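Local coordinates for protein titin (Homo sapiens, PDB 2J8H) that serves as a giant elastic protein of the muscle sarcomere, this part being a rigid tandem of two A-band immunoglobulin domains, at residues V16-N21 and S68-D73; V25-G30 and G59-L64; V76-A81 and S89-L94; V96-K101 and S129-P134; V114-G119 and N166-K171. All coordinates share one frame; numbering follows the deposited sequence.

Contact 1 (V16-N21 and S68-D73); sequences VRYQSN and SVTDDD
The Val69 amide donates to the carbonyl oxygen of Ser20, N to O 2.7 Å, with an N-H...O angle of 167° and the donor lying almost on the extension of the C=O bond. It joins the A'-B turn to the E-F loop of the first I-set immunoglobulin domain, at the end that faces the second domain. The turn is a type II beta turn from Arg17 to Ser20, with Gln19 at positive phi. Gln19 N returns a bond to Val69 O at 2.8 Å, in the carbonyl plane, so the backbone of Val69 is held from both its N-H and its C=O. A third bond widens the grip: Asn21 bends back and its OD1 takes Ser68 N at 3.0 Å, the donor tilted 34° out of the amide's carbonyl plane.

Val69 also packs through its CG2 methyl. With chi1 at -65°, CG2 sits between its own N and carbonyl carbon and meets CG1 of Val16 at 3.6 Å, the two valines crossing at about a right angle. Val96 and Ala22 touch Val69 as well, which ties the loop into the core. The Tyr18 ring brings its edge to Thr70 CA. Arg17 NH1 bonds Asn21 O of the second subunit, and Asn21 O here accepts from Arg17 NH1 of that subunit. The E-F loop has its own brace: Thr70 N bonds Asp73 OD2 at 2.9 Å, on the anti side of a carboxylate that also pairs with Lys51.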
# COMPACT_ATOMS: atom_id res chain seq x y z
N VAL A 16 -3.19 -13.75 -6.48
CA VAL A 16 -3.24 -12.43 -5.87
C VAL A 16 -1.82 -11.99 -5.57
O VAL A 16 -0.97 -12.78 -5.18
CB VAL A 16 -4.08 -12.47 -4.58
CG1 VAL A 16 -4.09 -11.12 -3.85
CG2 VAL A 16 -5.48 -12.88 -4.92
N ARG A 17 -1.56 -10.71 -5.80
CA ARG A 17 -0.26 -10.16 -5.50
C ARG A 17 -0.06 -10.13 -3.99
O ARG A 17 -0.98 -9.84 -3.24
CB ARG A 17 -0.11 -8.76 -6.10
CG ARG A 17 1.24 -8.13 -5.90
CD ARG A 17 2.34 -8.82 -6.69
NE ARG A 17 2.00 -9.04 -8.10
CZ ARG A 17 2.17 -8.15 -9.08
NH1 ARG A 17 2.68 -6.94 -8.86
NH2 ARG A 17 1.83 -8.49 -10.32
N TYR A 18 1.14 -10.48 -3.56
CA TYR A 18 1.60 -10.35 -2.18
C TYR A 18 1.15 -9.01 -1.56
O TYR A 18 1.23 -7.97 -2.20
CB TYR A 18 3.13 -10.43 -2.23
CG TYR A 18 3.87 -10.17 -0.97
CD1 TYR A 18 3.81 -11.05 0.10
CD2 TYR A 18 4.70 -9.06 -0.86
CE1 TYR A 18 4.52 -10.83 1.27
CE2 TYR A 18 5.42 -8.82 0.30
CZ TYR A 18 5.32 -9.72 1.37
OH TYR A 18 6.05 -9.49 2.52
N GLN A 19 0.65 -9.08 -0.32
CA GLN A 19 0.16 -7.93 0.47
C GLN A 19 -1.19 -7.32 0.03
O GLN A 19 -1.68 -6.40 0.67
CB GLN A 19 1.25 -6.84 0.62
CG GLN A 19 2.44 -7.32 1.50
CD GLN A 19 3.60 -6.33 1.60
OE1 GLN A 19 3.61 -5.27 0.96
NE2 GLN A 19 4.61 -6.70 2.39
N SER A 20 -1.79 -7.84 -1.04
CA SER A 20 -3.16 -7.49 -1.39
C SER A 20 -4.13 -8.37 -0.61
O SER A 20 -3.71 -9.32 0.06
CB SER A 20 -3.41 -7.66 -2.88
OG SER A 20 -2.72 -6.66 -3.62
N ASN A 21 -5.41 -8.03 -0.67
CA ASN A 21 -6.44 -8.80 -0.05
C ASN A 21 -6.93 -9.78 -1.09
O ASN A 21 -7.06 -9.43 -2.26
CB ASN A 21 -7.58 -7.91 0.44
CG ASN A 21 -7.17 -6.99 1.58
OD1 ASN A 21 -6.01 -6.98 2.01
ND2 ASN A 21 -8.11 -6.20 2.06
N SER A 68 -4.04 -8.94 3.18
CA SER A 68 -2.60 -8.83 3.12
C SER A 68 -1.95 -10.19 2.96
O SER A 68 -1.26 -10.69 3.86
CB SER A 68 -2.10 -8.13 4.38
OG SER A 68 -2.54 -6.78 4.39
N VAL A 69 -2.19 -10.79 1.80
CA VAL A 69 -1.79 -12.17 1.60
C VAL A 69 -0.29 -12.34 1.55
O VAL A 69 0.43 -11.50 1.01
CB VAL A 69 -2.49 -12.81 0.38
CG1 VAL A 69 -3.96 -12.89 0.65
CG2 VAL A 69 -2.20 -12.06 -0.92
N THR A 70 0.18 -13.42 2.18
CA THR A 70 1.56 -13.84 2.13
C THR A 70 1.58 -15.27 1.58
O THR A 70 0.52 -15.88 1.38
CB THR A 70 2.15 -13.85 3.51
OG1 THR A 70 1.53 -14.89 4.27
CG2 THR A 70 1.91 -12.51 4.20
N ASP A 71 2.78 -15.80 1.35
CA ASP A 71 2.90 -17.15 0.85
C ASP A 71 2.23 -18.16 1.81
O ASP A 71 1.78 -19.22 1.39
CB ASP A 71 4.36 -17.51 0.55
CG ASP A 71 4.50 -18.89 -0.09
OD1 ASP A 71 3.85 -19.14 -1.15
OD2 ASP A 71 5.24 -19.72 0.48
N ASP A 72 2.12 -17.80 3.09
CA ASP A 72 1.44 -18.66 4.06
C ASP A 72 -0.04 -18.84 3.73
O ASP A 72 -0.66 -19.83 4.11
CB ASP A 72 1.60 -18.14 5.49
CG ASP A 72 0.91 -19.04 6.53
OD1 ASP A 72 1.45 -20.13 6.84
OD2 ASP A 72 -0.20 -18.69 7.00
N ASP A 73 -0.63 -17.88 3.02
CA ASP A 73 -2.01 -17.97 2.64
C ASP A 73 -2.21 -18.71 1.33
O ASP A 73 -3.34 -18.95 0.95
CB ASP A 73 -2.58 -16.56 2.53
CG ASP A 73 -2.45 -15.81 3.82
OD1 ASP A 73 -2.90 -16.36 4.86
OD2 ASP A 73 -1.87 -14.70 3.80

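Contact 2 (V25-G30 and G59-L64); sequences VCKVTG and GGYHQL
Lys27 passes obliquely over the ring of Tyr61, and its chain can be followed atom by atom. CB touches the ring at CD2, 4.0 Å away. CG rides over one face, 4.1 Å from the centroid and 13° off the normal, a CH-pi contact. CD reaches Tyr61 CZ, CE comes to 3.3 Å from the carbonyl oxygen of Gly59, and NZ donates to Tyr61 OH at 3.1 Å. Full extension of Lys27, with CG anti to the backbone N (chi1 -174°), lets it reach from CB to the hydroxyl. With an alanine in place of Tyr61, Lys27 NZ would probably lose this acceptor and its methylenes the surface they lie on.

On the face of Cys26 and His62, the His62 ring is met by Val28, whose CG2 lies 3.8 Å from His62 CD2. The backbones pair antiparallel through Cys26 and His62, and Val28 N reaches Gly60 O at 2.8 Å. A side chain at Gly60 would run into Val28 O. A water donates to both Val28 O and Gly59 O. Gln63, beside Val25, has its NE2 held by Gln55. Gly60 and Tyr61 both face Phe57, a G1 beta bulge against strand D, just where strand E begins its antiparallel pairing with strand B in the I-set sandwich.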
# COMPACT_ATOMS: atom_id res chain seq x y z
N VAL A 25 -15.37 -15.58 -3.39
CA VAL A 25 -16.77 -15.25 -3.47
C VAL A 25 -17.49 -16.43 -4.06
O VAL A 25 -16.97 -17.09 -4.97
CB VAL A 25 -17.05 -14.04 -4.42
CG1 VAL A 25 -18.49 -13.54 -4.21
CG2 VAL A 25 -16.05 -12.90 -4.24
N CYS A 26 -18.70 -16.69 -3.59
CA CYS A 26 -19.53 -17.73 -4.20
C CYS A 26 -20.98 -17.34 -3.99
O CYS A 26 -21.26 -16.39 -3.24
CB CYS A 26 -19.21 -19.10 -3.61
SG CYS A 26 -19.58 -19.27 -1.90
N LYS A 27 -21.89 -18.02 -4.69
CA LYS A 27 -23.31 -17.80 -4.54
C LYS A 27 -23.98 -19.16 -4.30
O LYS A 27 -23.84 -20.09 -5.08
CB LYS A 27 -23.92 -17.12 -5.77
CG LYS A 27 -25.37 -16.73 -5.61
CD LYS A 27 -25.86 -16.15 -6.91
CE LYS A 27 -27.26 -15.64 -6.83
NZ LYS A 27 -27.55 -14.88 -8.07
N VAL A 28 -24.73 -19.21 -3.21
CA VAL A 28 -25.34 -20.43 -2.72
C VAL A 28 -26.85 -20.35 -2.87
O VAL A 28 -27.46 -19.31 -2.61
CB VAL A 28 -24.94 -20.62 -1.24
CG1 VAL A 28 -25.70 -21.78 -0.56
CG2 VAL A 28 -23.42 -20.80 -1.13
N THR A 29 -27.45 -21.45 -3.30
CA THR A 29 -28.90 -21.59 -3.26
C THR A 29 -29.29 -22.74 -2.34
O THR A 29 -28.47 -23.57 -1.99
CB THR A 29 -29.49 -21.82 -4.65
OG1 THR A 29 -28.91 -22.99 -5.22
CG2 THR A 29 -29.21 -20.60 -5.57
N GLY A 30 -30.55 -22.76 -1.96
CA GLY A 30 -31.09 -23.85 -1.15
C GLY A 30 -32.16 -23.29 -0.23
O GLY A 30 -32.16 -22.10 0.06
N GLY A 59 -29.45 -12.68 -1.49
CA GLY A 59 -29.39 -13.43 -2.74
C GLY A 59 -28.44 -14.60 -2.66
O GLY A 59 -28.15 -15.21 -3.67
N GLY A 60 -27.90 -14.88 -1.48
CA GLY A 60 -27.03 -16.04 -1.27
C GLY A 60 -25.55 -15.85 -1.54
O GLY A 60 -24.83 -16.83 -1.78
N TYR A 61 -25.08 -14.61 -1.53
CA TYR A 61 -23.68 -14.36 -1.81
C TYR A 61 -22.88 -14.44 -0.53
O TYR A 61 -23.28 -13.86 0.49
CB TYR A 61 -23.47 -13.00 -2.42
CG TYR A 61 -24.01 -12.88 -3.80
CD1 TYR A 61 -25.29 -12.43 -4.01
CD2 TYR A 61 -23.24 -13.24 -4.90
CE1 TYR A 61 -25.82 -12.32 -5.31
CE2 TYR A 61 -23.75 -13.14 -6.20
CZ TYR A 61 -25.04 -12.68 -6.39
OH TYR A 61 -25.57 -12.56 -7.66
N HIS A 62 -21.75 -15.13 -0.61
CA HIS A 62 -20.85 -15.34 0.52
C HIS A 62 -19.45 -15.03 0.08
O HIS A 62 -19.04 -15.43 -1.03
CB HIS A 62 -20.89 -16.79 0.95
CG HIS A 62 -22.18 -17.17 1.58
ND1 HIS A 62 -22.43 -17.01 2.92
CD2 HIS A 62 -23.34 -17.62 1.03
CE1 HIS A 62 -23.67 -17.38 3.18
NE2 HIS A 62 -24.24 -17.75 2.05
N GLN A 63 -18.70 -14.30 0.91
CA GLN A 63 -17.32 -14.05 0.57
C GLN A 63 -16.43 -14.05 1.80
O GLN A 63 -16.86 -13.75 2.92
CB GLN A 63 -17.16 -12.80 -0.32
CG GLN A 63 -17.19 -11.49 0.37
CD GLN A 63 -17.16 -10.28 -0.55
OE1 GLN A 63 -17.14 -10.39 -1.77
NE2 GLN A 63 -17.23 -9.10 0.06
N LEU A 64 -15.20 -14.48 1.57
CA LEU A 64 -14.18 -14.47 2.57
C LEU A 64 -13.11 -13.52 2.08
O LEU A 64 -12.63 -13.65 0.95
CB LEU A 64 -13.60 -15.86 2.71
CG LEU A 64 -12.32 -16.00 3.58
CD1 LEU A 64 -12.62 -15.76 5.04
CD2 LEU A 64 -11.71 -17.41 3.35
O HOH W 1 -28.90 -17.71 -4.26

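Contact 3 (V76-A81 and S89-L94); sequences VYQVRA and SGTASL
Tyr77 O is approached by two donors: Ala92 N bonds it at 3.0 Å, and Thr91 OG1 stands 3.1 Å away, a probable second bond whose proton has another acceptor in reach. Tyr77 N answers to Ala92 O at 2.8 Å, nearly straight at 169°. Two residues further along, Val79 and Gly90 repeat the exchange in both directions, and both pairs belong to one antiparallel hairpin.

What brings the threonine hydroxyl to that carbonyl is the first torsion of Thr91, 178°, which swings OG1 opposite its own N and across to the partner strand. A water bonded to Thr91 OG1 at 2.9 Å accepts a hydrogen bond from Gln78 NE2, while Gln78 OE1 is fixed by Gly42 N.

The other face of the hairpin belongs to the core. Tyr77 CE1 rests on Leu94 CB at 3.7 Å, and its OH bonds Asp73 O, the tyrosine corner familiar in immunoglobulin folds. These are strands F and G: strand 35-40 flanks F on its far side, strand 14-17 runs parallel to G, and strand 22-29 packs across the sandwich against Tyr77, Val79 and Leu94.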
# COMPACT_ATOMS: atom_id res chain seq x y z
N VAL A 76 -5.06 -24.27 -0.40
CA VAL A 76 -6.42 -24.59 -0.81
C VAL A 76 -7.41 -24.23 0.30
O VAL A 76 -7.13 -24.40 1.48
CB VAL A 76 -6.57 -26.09 -1.19
CG1 VAL A 76 -6.43 -26.97 0.04
CG2 VAL A 76 -7.90 -26.33 -1.85
N TYR A 77 -8.55 -23.69 -0.13
CA TYR A 77 -9.62 -23.26 0.74
C TYR A 77 -10.85 -24.01 0.33
O TYR A 77 -10.97 -24.42 -0.83
CB TYR A 77 -9.85 -21.75 0.60
CG TYR A 77 -8.68 -20.95 1.11
CD1 TYR A 77 -7.54 -20.75 0.32
CD2 TYR A 77 -8.68 -20.45 2.40
CE1 TYR A 77 -6.45 -20.04 0.80
CE2 TYR A 77 -7.59 -19.77 2.90
CZ TYR A 77 -6.48 -19.56 2.09
OH TYR A 77 -5.41 -18.85 2.62
N GLN A 78 -11.74 -24.22 1.29
CA GLN A 78 -13.04 -24.84 1.06
C GLN A 78 -14.13 -23.93 1.61
O GLN A 78 -13.93 -23.22 2.57
CB GLN A 78 -13.14 -26.19 1.76
CG GLN A 78 -12.18 -27.26 1.28
CD GLN A 78 -10.82 -27.22 1.96
OE1 GLN A 78 -10.70 -26.83 3.12
NE2 GLN A 78 -9.79 -27.66 1.24
N VAL A 79 -15.27 -23.95 0.96
CA VAL A 79 -16.49 -23.34 1.45
C VAL A 79 -17.54 -24.43 1.48
O VAL A 79 -17.62 -25.27 0.54
CB VAL A 79 -16.95 -22.14 0.59
CG1 VAL A 79 -17.27 -22.57 -0.80
CG2 VAL A 79 -18.15 -21.37 1.25
N ARG A 80 -18.27 -24.48 2.58
CA ARG A 80 -19.28 -25.49 2.78
C ARG A 80 -20.62 -24.86 2.98
O ARG A 80 -20.74 -23.90 3.73
CB ARG A 80 -18.92 -26.33 4.00
CG ARG A 80 -19.89 -27.52 4.20
CD ARG A 80 -19.63 -28.27 5.50
NE ARG A 80 -18.32 -28.89 5.48
CZ ARG A 80 -17.82 -29.61 6.48
NH1 ARG A 80 -18.53 -29.83 7.58
NH2 ARG A 80 -16.60 -30.13 6.37
N ALA A 81 -21.65 -25.41 2.35
CA ALA A 81 -23.01 -24.92 2.50
C ALA A 81 -23.87 -26.06 2.98
O ALA A 81 -23.86 -27.12 2.38
CB ALA A 81 -23.55 -24.38 1.15
N SER A 89 -19.45 -28.94 -0.37
CA SER A 89 -18.39 -27.95 -0.39
C SER A 89 -17.88 -27.64 -1.79
O SER A 89 -18.08 -28.38 -2.75
CB SER A 89 -17.21 -28.36 0.48
OG SER A 89 -16.64 -29.53 -0.04
N GLY A 90 -17.18 -26.54 -1.86
CA GLY A 90 -16.46 -26.16 -3.05
C GLY A 90 -15.08 -25.80 -2.59
O GLY A 90 -14.85 -25.54 -1.41
N THR A 91 -14.15 -25.80 -3.53
CA THR A 91 -12.75 -25.59 -3.21
C THR A 91 -12.12 -24.65 -4.25
O THR A 91 -12.49 -24.67 -5.44
CB THR A 91 -12.04 -26.96 -3.14
OG1 THR A 91 -10.64 -26.77 -2.87
CG2 THR A 91 -12.16 -27.67 -4.44
N ALA A 92 -11.17 -23.83 -3.79
CA ALA A 92 -10.37 -22.97 -4.66
C ALA A 92 -8.96 -22.92 -4.10
O ALA A 92 -8.77 -23.01 -2.88
CB ALA A 92 -10.95 -21.55 -4.71
N SER A 93 -7.98 -22.76 -4.96
CA SER A 93 -6.62 -22.51 -4.52
C SER A 93 -6.34 -21.01 -4.62
O SER A 93 -6.77 -20.34 -5.57
CB SER A 93 -5.67 -23.27 -5.40
OG SER A 93 -5.70 -22.69 -6.69
N LEU A 94 -5.61 -20.51 -3.65
CA LEU A 94 -5.02 -19.20 -3.71
C LEU A 94 -3.52 -19.36 -3.97
O LEU A 94 -2.83 -20.07 -3.25
CB LEU A 94 -5.24 -18.50 -2.38
CG LEU A 94 -4.61 -17.12 -2.21
CD1 LEU A 94 -4.92 -16.16 -3.39
CD2 LEU A 94 -5.05 -16.54 -0.89
O HOH W 2 -10.27 -29.06 -1.17

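Contact 4 (V96-K101 and S129-P134); sequences VEVPAK and SGKPDP
Val98 and Lys131 lie side by side and point the same way, the valine's CG2 against the lysine's CG at 3.9 Å. Val98 CG1, the branch anti to N (chi1 -176°), leans instead toward Ser129 CB at 4.0 Å, so the two methyls each meet a different neighbour. Beyond CG the lysine bends at chi2 and leaves the valine, Lys131 NZ reaching Asp133 OD1 at 3.0 Å, a salt bridge on the syn lone pair. An alanine in place of Lys131 would probably leave Asp133 without this partner and Val98 CG2 without its contact to CG.

Their backbones exchange bonds, both in the carbonyl plane on a lone pair; Lys131 N to Val98 O is 2.8 Å. The next exchange joins Lys101 and Ser129, one residue out of step. Between these pairs Ala100 CA and Gly130 CA come to 4.1 Å, where a side chain on the glycine would crowd Ala100 and Pro134. Asn182 bonds both Val98 O and Ala100 N, and Pro134 CB packs on Ala100 CB. This is a beta bulge in the antiparallel pairing of strand 123-131 with strand 86-102, which passes unbroken from the first domain into the second, consistent with the rigid tandem.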
# COMPACT_ATOMS: atom_id res chain seq x y z
N VAL A 96 -0.11 -16.97 -4.43
CA VAL A 96 0.28 -15.61 -4.09
C VAL A 96 1.51 -15.29 -4.88
O VAL A 96 2.52 -15.99 -4.80
CB VAL A 96 0.52 -15.42 -2.58
CG1 VAL A 96 1.02 -14.00 -2.28
CG2 VAL A 96 -0.76 -15.74 -1.78
N GLU A 97 1.42 -14.22 -5.66
CA GLU A 97 2.47 -13.82 -6.56
C GLU A 97 3.41 -12.91 -5.78
O GLU A 97 2.97 -11.92 -5.19
CB GLU A 97 1.92 -13.06 -7.77
CG GLU A 97 0.64 -13.65 -8.40
CD GLU A 97 0.02 -12.72 -9.44
OE1 GLU A 97 0.12 -11.47 -9.29
OE2 GLU A 97 -0.55 -13.25 -10.42
N VAL A 98 4.68 -13.27 -5.75
CA VAL A 98 5.68 -12.45 -5.07
C VAL A 98 6.78 -12.20 -6.09
O VAL A 98 7.44 -13.15 -6.54
CB VAL A 98 6.26 -13.17 -3.83
CG1 VAL A 98 7.22 -12.25 -3.09
CG2 VAL A 98 5.13 -13.68 -2.91
N PRO A 99 6.96 -10.95 -6.50
CA PRO A 99 8.03 -10.62 -7.44
C PRO A 99 9.39 -11.03 -6.91
O PRO A 99 9.63 -10.96 -5.70
CB PRO A 99 7.94 -9.09 -7.52
CG PRO A 99 6.55 -8.80 -7.23
CD PRO A 99 6.17 -9.75 -6.15
N ALA A 100 10.29 -11.46 -7.80
CA ALA A 100 11.64 -11.82 -7.36
C ALA A 100 12.29 -10.59 -6.79
O ALA A 100 12.25 -9.54 -7.42
CB ALA A 100 12.49 -12.38 -8.50
N LYS A 101 12.92 -10.73 -5.62
CA LYS A 101 13.49 -9.57 -4.95
C LYS A 101 14.67 -10.00 -4.11
O LYS A 101 14.62 -11.01 -3.44
CB LYS A 101 12.41 -8.88 -4.10
CG LYS A 101 12.85 -7.59 -3.40
CD LYS A 101 12.95 -6.40 -4.34
CE LYS A 101 13.78 -5.20 -3.71
NZ LYS A 101 15.28 -5.38 -3.76
N SER A 129 13.25 -13.10 -2.04
CA SER A 129 11.85 -13.50 -2.11
C SER A 129 11.52 -13.78 -3.56
O SER A 129 12.21 -13.33 -4.48
CB SER A 129 10.96 -12.36 -1.61
OG SER A 129 11.28 -11.99 -0.27
N GLY A 130 10.44 -14.52 -3.77
CA GLY A 130 9.91 -14.73 -5.11
C GLY A 130 9.03 -15.95 -5.16
O GLY A 130 9.39 -17.00 -4.66
N LYS A 131 7.85 -15.79 -5.74
CA LYS A 131 6.94 -16.91 -5.96
C LYS A 131 6.32 -16.62 -7.31
O LYS A 131 5.66 -15.59 -7.47
CB LYS A 131 5.85 -16.99 -4.87
CG LYS A 131 6.35 -17.34 -3.47
CD LYS A 131 6.66 -18.82 -3.31
CE LYS A 131 7.76 -19.05 -2.27
NZ LYS A 131 7.87 -20.50 -1.98
N PRO A 132 6.54 -17.50 -8.30
CA PRO A 132 7.31 -18.73 -8.30
C PRO A 132 8.73 -18.56 -7.81
O PRO A 132 9.30 -17.49 -7.95
CB PRO A 132 7.29 -19.14 -9.78
CG PRO A 132 6.09 -18.63 -10.30
CD PRO A 132 5.89 -17.30 -9.60
N ASP A 133 9.28 -19.61 -7.23
CA ASP A 133 10.64 -19.57 -6.71
C ASP A 133 11.55 -19.07 -7.83
O ASP A 133 11.46 -19.56 -8.96
CB ASP A 133 11.11 -20.96 -6.23
CG ASP A 133 10.30 -21.49 -5.03
OD1 ASP A 133 9.47 -20.75 -4.46
OD2 ASP A 133 10.50 -22.67 -4.65
N PRO A 134 12.37 -18.05 -7.55
CA PRO A 134 13.17 -17.43 -8.59
C PRO A 134 14.45 -18.19 -8.97
O PRO A 134 14.97 -19.00 -8.20
CB PRO A 134 13.51 -16.08 -7.98
CG PRO A 134 13.60 -16.35 -6.56
CD PRO A 134 12.58 -17.39 -6.25

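Contact 5 (V114-G119 and N166-K171); sequences VHALRG and NGVERK
This is a turn-to-loop contact at the far end of the second immunoglobulin domain, where the turn after strand 112-117 meets the loop between strands 159-163 and 174-182. Its fixed point is one backbone bond: Gly119 N donates to Val168 O at 2.8 Å and 170°, in the carbonyl plane. Gly119 holds positive phi, and Gly119 O lies 3.5 Å from Gly167 CA, where any CB on Gly167 would clash.

Val168 fills the inside of the turn. At chi1 -70° its CG2 is tucked between N and the carbonyl carbon, which sets Val168 CG2 3.1 Å from Leu117 O and 4.0 Å from Ala116 CB; Val122 touches both Ala116 and Val168.

Outside, Arg118 and Arg170 meet over their flat faces. The carbon CZ of Arg170 stands above the centre of the Arg118 guanidinium, 3.6 Å from Arg118 CZ, with the two planes turned 43° apart. The still closer approach of Arg118 NH1 to Arg170 NH2, two donors on exposed side chains, is doubtful. The two like charges are probably offset by Asp197, the last residue of the chain, whose OD2 makes a salt bridge with Arg170 NH2 and a long, weak ion pair with Arg118 NH1.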
# COMPACT_ATOMS: atom_id res chain seq x y z
N VAL A 114 31.31 -6.87 2.43
CA VAL A 114 31.89 -7.92 3.25
C VAL A 114 33.37 -7.59 3.37
O VAL A 114 34.03 -7.34 2.38
CB VAL A 114 31.66 -9.32 2.64
CG1 VAL A 114 32.36 -10.39 3.47
CG2 VAL A 114 30.16 -9.61 2.55
N HIS A 115 33.85 -7.53 4.60
CA HIS A 115 35.25 -7.23 4.88
C HIS A 115 35.86 -8.53 5.41
O HIS A 115 35.47 -9.03 6.46
CB HIS A 115 35.34 -6.08 5.88
CG HIS A 115 34.43 -4.94 5.54
ND1 HIS A 115 34.59 -4.18 4.40
CD2 HIS A 115 33.31 -4.48 6.15
CE1 HIS A 115 33.62 -3.28 4.34
NE2 HIS A 115 32.84 -3.43 5.40
N ALA A 116 36.79 -9.10 4.65
CA ALA A 116 37.34 -10.39 4.99
C ALA A 116 38.83 -10.30 5.21
O ALA A 116 39.47 -9.36 4.75
CB ALA A 116 37.02 -11.41 3.89
N LEU A 117 39.38 -11.28 5.92
CA LEU A 117 40.81 -11.45 6.05
C LEU A 117 41.26 -12.66 5.21
O LEU A 117 40.48 -13.60 5.03
CB LEU A 117 41.17 -11.69 7.51
CG LEU A 117 40.91 -10.55 8.49
CD1 LEU A 117 41.33 -11.01 9.88
CD2 LEU A 117 41.64 -9.26 8.11
N ARG A 118 42.49 -12.63 4.71
CA ARG A 118 43.01 -13.73 3.93
C ARG A 118 42.81 -15.04 4.66
O ARG A 118 43.09 -15.14 5.86
CB ARG A 118 44.50 -13.58 3.67
CG ARG A 118 44.85 -12.69 2.51
CD ARG A 118 46.37 -12.56 2.43
NE ARG A 118 47.00 -13.57 1.56
CZ ARG A 118 48.26 -13.98 1.67
NH1 ARG A 118 49.06 -13.53 2.64
NH2 ARG A 118 48.73 -14.88 0.81
N GLY A 119 42.33 -16.05 3.92
CA GLY A 119 42.12 -17.38 4.46
C GLY A 119 40.80 -17.61 5.15
O GLY A 119 40.45 -18.73 5.47
N ASN A 166 37.51 -22.56 0.29
CA ASN A 166 38.93 -22.79 0.41
C ASN A 166 39.60 -21.70 1.24
O ASN A 166 40.80 -21.76 1.49
CB ASN A 166 39.60 -22.82 -0.97
CG ASN A 166 38.91 -23.75 -1.95
OD1 ASN A 166 38.46 -24.85 -1.60
ND2 ASN A 166 38.89 -23.34 -3.22
N GLY A 167 38.83 -20.69 1.65
CA GLY A 167 39.39 -19.50 2.27
C GLY A 167 39.63 -18.44 1.23
O GLY A 167 40.18 -18.71 0.16
N VAL A 168 39.27 -17.20 1.54
CA VAL A 168 39.43 -16.12 0.57
C VAL A 168 40.87 -15.80 0.32
O VAL A 168 41.70 -15.87 1.22
CB VAL A 168 38.75 -14.79 0.99
CG1 VAL A 168 37.26 -14.94 0.91
CG2 VAL A 168 39.20 -14.36 2.36
N GLU A 169 41.12 -15.45 -0.93
CA GLU A 169 42.41 -15.01 -1.40
C GLU A 169 42.26 -13.53 -1.73
O GLU A 169 41.16 -13.01 -1.87
CB GLU A 169 42.77 -15.80 -2.64
CG GLU A 169 42.98 -17.29 -2.35
CD GLU A 169 42.86 -18.19 -3.58
OE1 GLU A 169 42.83 -17.67 -4.72
OE2 GLU A 169 42.80 -19.43 -3.40
N ARG A 170 43.39 -12.83 -1.85
CA ARG A 170 43.35 -11.41 -2.15
C ARG A 170 42.62 -11.13 -3.45
O ARG A 170 41.95 -10.11 -3.60
CB ARG A 170 44.77 -10.87 -2.25
CG ARG A 170 45.47 -10.82 -0.94
CD ARG A 170 46.86 -10.30 -1.14
NE ARG A 170 47.68 -10.58 0.02
CZ ARG A 170 48.98 -10.86 -0.01
NH1 ARG A 170 49.67 -10.90 -1.16
NH2 ARG A 170 49.62 -11.11 1.13
N LYS A 171 42.76 -12.05 -4.40
CA LYS A 171 42.15 -11.89 -5.71
C LYS A 171 40.64 -12.01 -5.66
O LYS A 171 39.99 -11.69 -6.63
CB LYS A 171 42.70 -12.92 -6.69
CG LYS A 171 42.19 -14.35 -6.51
CD LYS A 171 42.99 -15.32 -7.39
CE LYS A 171 42.15 -16.48 -7.93
NZ LYS A 171 42.89 -17.26 -9.00

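Overall arrangement
From the N terminus, contact 1 closes a long loop, from strand 14-17 to the loop before strand 76-83, and contact 2, the B-E strand pairing, lies within it. Contact 3 follows in series as a hairpin; its Leu94 packs on Val16 and Val69, and its Val79 and Ala81 meet Cys26 and Val28 of contact 2 across the core. The chain then runs along strand 86-102 into contact 4, whose Glu97 backbone bonds Val16 and Tyr18 of contact 1. Contact 5 opens before contact 4 has closed, so the two cross. It joins the same kind of turn and loop as contact 1, about 41 Å away between centres, at the far end of the second domain, whereas contact 1 sits at the junction.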